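Local atomic coordinates of amoebiasin-2 (Entamoeba histolytica, PDB entry 3M86), a protein that inhibits cysteine proteases of the amoeba, wedging three loops into the substrate-binding site of the target enzyme. Residues 21-32 with 69-80. Residues are numbered along the deposited sequence; the frame is centred on the assembly and turned at random. Where two conformers were deposited one is given.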
loop_
_atom_site.group_PDB
_atom_site.type_symbol
_atom_site.label_atom_id
_atom_site.label_comp_id
_atom_site.label_asym_id
_atom_site.label_seq_id
_atom_site.Cartn_x
_atom_site.Cartn_y
_atom_site.Cartn_z
ATOM N N SER A 21 8.529 -14.780 -0.165
ATOM C CA SER A 21 8.154 -16.187 -0.169
ATOM C C SER A 21 6.631 -16.330 -0.109
ATOM O O SER A 21 5.919 -15.394 0.261
ATOM C CB SER A 21 8.814 -16.928 0.995
ATOM O OG SER A 21 10.229 -16.819 0.930
ATOM N N PHE A 22 6.145 -17.511 -0.482
ATOM C CA PHE A 22 4.714 -17.805 -0.547
ATOM C C PHE A 22 3.974 -17.482 0.746
ATOM O O PHE A 22 2.836 -17.010 0.713
ATOM C CB PHE A 22 4.556 -19.294 -0.871
ATOM C CG PHE A 22 3.222 -19.683 -1.472
ATOM C CD1 PHE A 22 2.189 -18.779 -1.648
ATOM C CD2 PHE A 22 3.025 -20.993 -1.872
ATOM C CE1 PHE A 22 0.979 -19.194 -2.223
ATOM C CE2 PHE A 22 1.833 -21.402 -2.437
ATOM C CZ PHE A 22 0.811 -20.510 -2.610
ATOM N N ASN A 23 4.610 -17.717 1.889
ATOM C CA ASN A 23 3.919 -17.499 3.155
ATOM C C ASN A 23 4.239 -16.160 3.803
ATOM O O ASN A 23 3.943 -15.943 4.976
ATOM C CB ASN A 23 4.198 -18.637 4.135
ATOM C CG ASN A 23 5.672 -18.860 4.360
ATOM O OD1 ASN A 23 6.511 -18.296 3.657
ATOM N ND2 ASN A 23 6.001 -19.690 5.347
ATOM N N ASP A 24 4.825 -15.260 3.024
ATOM C CA ASP A 24 5.155 -13.912 3.514
ATOM C C ASP A 24 3.942 -12.976 3.466
ATOM O O ASP A 24 2.877 -13.354 2.954
ATOM C CB ASP A 24 6.289 -13.320 2.678
ATOM C CG ASP A 24 7.654 -13.885 3.046
ATOM O OD1 ASP A 24 8.640 -13.498 2.385
ATOM O OD2 ASP A 24 7.755 -14.726 3.976
ATOM N N LEU A 25 4.105 -11.766 3.999
ATOM C CA LEU A 25 3.080 -10.733 3.928
ATOM C C LEU A 25 3.691 -9.436 3.445
ATOM O O LEU A 25 4.843 -9.148 3.761
ATOM C CB LEU A 25 2.449 -10.488 5.298
ATOM C CG LEU A 25 1.415 -11.454 5.863
ATOM C CD1 LEU A 25 1.009 -10.986 7.249
ATOM C CD2 LEU A 25 0.202 -11.525 4.945
ATOM N N ILE A 26 2.918 -8.659 2.689
ATOM C CA ILE A 26 3.316 -7.305 2.308
ATOM C C ILE A 26 2.469 -6.323 3.087
ATOM O O ILE A 26 1.252 -6.478 3.163
ATOM C CB ILE A 26 3.100 -7.070 0.817
ATOM C CG1 ILE A 26 4.045 -7.955 0.008
ATOM C CG2 ILE A 26 3.327 -5.585 0.451
ATOM C CD1 ILE A 26 3.684 -8.046 -1.440
ATOM N N LYS A 27 3.123 -5.338 3.695
ATOM C CA LYS A 27 2.410 -4.263 4.391
ATOM C C LYS A 27 2.809 -2.943 3.772
ATOM O O LYS A 27 3.937 -2.496 3.936
ATOM C CB LYS A 27 2.716 -4.242 5.900
ATOM C CG LYS A 27 2.078 -5.352 6.736
ATOM C CD LYS A 27 2.170 -5.014 8.236
ATOM C CE LYS A 27 1.669 -6.160 9.105
ATOM N NZ LYS A 27 1.849 -5.894 10.564
ATOM N N ILE A 28 1.872 -2.329 3.054
ATOM C CA ILE A 28 2.085 -1.033 2.432
ATOM C C ILE A 28 1.598 0.002 3.432
ATOM O O ILE A 28 0.429 -0.009 3.821
ATOM C CB ILE A 28 1.291 -0.936 1.133
ATOM C CG1 ILE A 28 1.784 -2.020 0.159
ATOM C CG2 ILE A 28 1.419 0.471 0.517
ATOM C CD1 ILE A 28 0.847 -2.277 -1.002
ATOM N N GLN A 29 2.499 0.880 3.853
ATOM C CA GLN A 29 2.205 1.857 4.896
ATOM C C GLN A 29 2.482 3.245 4.336
ATOM O O GLN A 29 3.632 3.581 4.046
ATOM C CB GLN A 29 3.074 1.594 6.128
ATOM C CG GLN A 29 2.710 0.280 6.825
ATOM C CD GLN A 29 3.452 0.079 8.140
ATOM O OE1 GLN A 29 4.455 0.740 8.411
ATOM N NE2 GLN A 29 2.960 -0.845 8.960
ATOM N N LEU A 30 1.412 4.014 4.154
ATOM C CA LEU A 30 1.489 5.298 3.459
ATOM C C LEU A 30 0.848 6.373 4.309
ATOM O O LEU A 30 -0.058 6.100 5.086
ATOM C CB LEU A 30 0.736 5.213 2.124
ATOM C CG LEU A 30 1.165 4.058 1.213
ATOM C CD1 LEU A 30 0.249 3.996 -0.005
ATOM C CD2 LEU A 30 2.627 4.223 0.792
ATOM N N ARG A 31 1.296 7.612 4.153
ATOM C CA ARG A 31 0.607 8.707 4.822
ATOM C C ARG A 31 -0.524 9.219 3.935
ATOM O O ARG A 31 -0.468 9.166 2.706
ATOM C CB ARG A 31 1.555 9.855 5.202
ATOM C CG ARG A 31 2.653 9.489 6.224
ATOM C CD ARG A 31 2.168 8.575 7.344
ATOM N NE ARG A 31 3.169 8.412 8.406
ATOM C CZ ARG A 31 3.961 7.350 8.560
ATOM N NH1 ARG A 31 3.898 6.317 7.725
ATOM N NH2 ARG A 31 4.821 7.321 9.569
ATOM N N THR A 32 -1.551 9.739 4.578
ATOM C CA THR A 32 -2.740 10.173 3.866
ATOM C C THR A 32 -3.432 11.272 4.660
ATOM O O THR A 32 -3.211 11.404 5.862
ATOM C CB THR A 32 -3.684 8.964 3.592
ATOM O OG1 THR A 32 -4.816 9.401 2.838
ATOM C CG2 THR A 32 -4.166 8.344 4.902
ATOM N N PRO A 69 -0.835 13.778 9.993
ATOM C CA PRO A 69 -1.652 13.111 8.975
ATOM C C PRO A 69 -2.197 11.793 9.497
ATOM O O PRO A 69 -2.112 11.479 10.687
ATOM C CB PRO A 69 -0.642 12.825 7.867
ATOM C CG PRO A 69 0.626 12.585 8.599
ATOM C CD PRO A 69 0.600 13.518 9.795
ATOM N N SER A 70 -2.752 11.014 8.589
ATOM C CA SER A 70 -3.204 9.683 8.949
ATOM C C SER A 70 -2.301 8.680 8.253
ATOM O O SER A 70 -1.495 9.039 7.377
ATOM C CB SER A 70 -4.662 9.484 8.552
ATOM O OG SER A 70 -5.484 10.416 9.246
ATOM N N ILE A 71 -2.437 7.428 8.658
ATOM C CA ILE A 71 -1.681 6.344 8.067
ATOM C C ILE A 71 -2.625 5.354 7.423
ATOM O O ILE A 71 -3.579 4.895 8.059
ATOM C CB ILE A 71 -0.850 5.613 9.133
ATOM C CG1 ILE A 71 0.128 6.598 9.782
ATOM C CG2 ILE A 71 -0.130 4.427 8.518
ATOM C CD1 ILE A 71 1.002 5.962 10.842
ATOM N N ARG A 72 -2.348 5.029 6.163
ATOM C CA ARG A 72 -3.064 3.970 5.449
ATOM C C ARG A 72 -2.190 2.737 5.425
ATOM O O ARG A 72 -1.029 2.809 5.048
ATOM C CB ARG A 72 -3.356 4.410 4.020
ATOM C CG ARG A 72 -4.036 3.347 3.168
ATOM C CD ARG A 72 -5.497 3.176 3.537
ATOM N NE ARG A 72 -6.189 2.195 2.683
ATOM C CZ ARG A 72 -6.674 2.456 1.469
ATOM N NH1 ARG A 72 -6.555 3.676 0.942
ATOM N NH2 ARG A 72 -7.283 1.493 0.775
ATOM N N GLU A 73 -2.728 1.603 5.844
ATOM C CA GLU A 73 -1.930 0.400 5.837
ATOM C C GLU A 73 -2.721 -0.689 5.150
ATOM O O GLU A 73 -3.836 -1.011 5.559
ATOM C CB GLU A 73 -1.571 -0.043 7.251
ATOM C CG GLU A 73 -0.792 -1.340 7.209
ATOM C CD GLU A 73 -0.654 -1.990 8.557
ATOM O OE1 GLU A 73 -1.642 -2.595 9.032
ATOM O OE2 GLU A 73 0.446 -1.903 9.136
ATOM N N ILE A 74 -2.142 -1.235 4.088
ATOM C CA ILE A 74 -2.798 -2.276 3.312
ATOM C C ILE A 74 -1.920 -3.509 3.397
ATOM O O ILE A 74 -0.743 -3.459 3.048
ATOM C CB ILE A 74 -2.939 -1.877 1.834
ATOM C CG1 ILE A 74 -3.798 -0.613 1.711
ATOM C CG2 ILE A 74 -3.560 -3.017 1.044
ATOM C CD1 ILE A 74 -3.645 0.113 0.388
ATOM N N GLN A 75 -2.479 -4.606 3.890
ATOM C CA GLN A 75 -1.702 -5.833 4.005
ATOM C C GLN A 75 -2.170 -6.845 2.978
ATOM O O GLN A 75 -3.375 -7.113 2.868
ATOM C CB GLN A 75 -1.833 -6.425 5.401
ATOM C CG GLN A 75 -1.431 -5.480 6.511
ATOM C CD GLN A 75 -1.518 -6.159 7.863
ATOM O OE1 GLN A 75 -1.383 -7.381 7.963
ATOM N NE2 GLN A 75 -1.755 -5.382 8.902
ATOM N N LEU A 76 -1.221 -7.410 2.229
ATOM C CA LEU A 76 -1.548 -8.374 1.179
ATOM C C LEU A 76 -0.867 -9.708 1.429
ATOM O O LEU A 76 0.321 -9.761 1.760
ATOM C CB LEU A 76 -1.073 -7.873 -0.186
ATOM C CG LEU A 76 -1.663 -6.542 -0.646
ATOM C CD1 LEU A 76 -0.962 -6.082 -1.919
ATOM C CD2 LEU A 76 -3.155 -6.720 -0.864
ATOM N N LYS A 77 -1.621 -10.778 1.261
ATOM C CA LYS A 77 -1.061 -12.103 1.471
ATOM C C LYS A 77 -1.100 -12.847 0.150
ATOM O O LYS A 77 -2.131 -12.896 -0.496
ATOM C CB LYS A 77 -1.893 -12.858 2.506
ATOM C CG LYS A 77 -1.341 -14.245 2.833
ATOM C CD LYS A 77 -2.150 -14.908 3.938
ATOM C CE LYS A 77 -1.614 -16.297 4.253
ATOM N NZ LYS A 77 -2.368 -16.940 5.366
ATOM N N PRO A 78 0.021 -13.444 -0.260
ATOM C CA PRO A 78 -0.016 -14.192 -1.523
ATOM C C PRO A 78 -1.049 -15.320 -1.528
ATOM O O PRO A 78 -1.175 -16.062 -0.548
ATOM C CB PRO A 78 1.385 -14.809 -1.599
ATOM C CG PRO A 78 2.236 -13.909 -0.794
ATOM C CD PRO A 78 1.372 -13.403 0.331
ATOM N N LEU A 79 -1.792 -15.427 -2.628
ATOM C CA LEU A 79 -2.664 -16.573 -2.856
ATOM C C LEU A 79 -1.971 -17.607 -3.721
ATOM O O LEU A 79 -2.256 -18.806 -3.620
ATOM C CB LEU A 79 -3.959 -16.127 -3.543
ATOM C CG LEU A 79 -4.934 -15.406 -2.615
ATOM C CD1 LEU A 79 -6.071 -14.777 -3.415
ATOM C CD2 LEU A 79 -5.470 -16.377 -1.578
ATOM N N LYS A 80 -1.082 -17.131 -4.592
ATOM C CA LYS A 80 -0.390 -17.993 -5.548
ATOM C C LYS A 80 1.038 -17.511 -5.730
ATOM O O LYS A 80 1.350 -16.340 -5.464
ATOM C CB LYS A 80 -1.091 -17.960 -6.915
ATOM C CG LYS A 80 -2.597 -18.286 -6.908
ATOM C CD LYS A 80 -3.134 -18.378 -8.332
ATOM C CE LYS A 80 -4.665 -18.335 -8.360
ATOM N NZ LYS A 80 -5.209 -18.627 -9.721
HETATM O O HOH W 1 0.408 -3.379 11.352
#
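Glu73 and Gln29 face each other as a non-hydrogen-bonded pair of the antiparallel strands 25-32 and 70-78, adjacent in one sheet of this chagasin-family beta sandwich. Four hydrogen-bonded pairs, Ile26-Leu76 to Thr32-Ser70, each give two backbone bonds. Strand 25-32 leads into the BC loop, and Pro69, its CB near Thr32 O, ends the DE loop; two of the three protease-blocking loops thus join the sheet at the Thr32-Ser70 end.

Glu73 can be followed outward. Its CB lies 4.0 Å from Ile28 O. CG, anti to the backbone N (chi1 177°), sits between Ile28 O at 3.8 Å and Gln29 CG at 3.9 Å. CD comes 3.8 Å from Gln29 NE2, amide and carboxylate nearly coplanar, and Gln29 NE2 donates to the anti lone pair of Glu73 OE2 at 2.7 Å through a somewhat bent bond. Water 1 gives a second hydrogen bond to this oxygen and accepts one from Lys27 NZ. The other oxygen, OE1, is met from above the carboxylate plane by Gln75 NE2 of its own strand. Gln75 and Lys27 point the same way, with Lys27 CE 3.4 Å from Gln75 CD. Farther along this face, Ile71 CD1 sits over the centre of the Arg31 guanidinium, 4.0 Å above its plane.

On the other face, Ile28, Ile74 and Leu76 pack against Ile86 and Leu88 of strand 82-91 and, for the two isoleucines, Ile42 of strand 39-43, while Ile26 rests on Phe49. Arg72, starting on this face, reaches Asp54 and the backbone oxygen of Trp40.

Near the turn at Ser21-Asp24, Pro78 CD lies 3.0 Å from Asp24 O, and Pro78 CB is at the edge of the Phe22 ring.

Two direct amide donors and a water shared with Lys27 hold the Glu73 carboxylate, which should limit its rotation and would probably favour its ionised form.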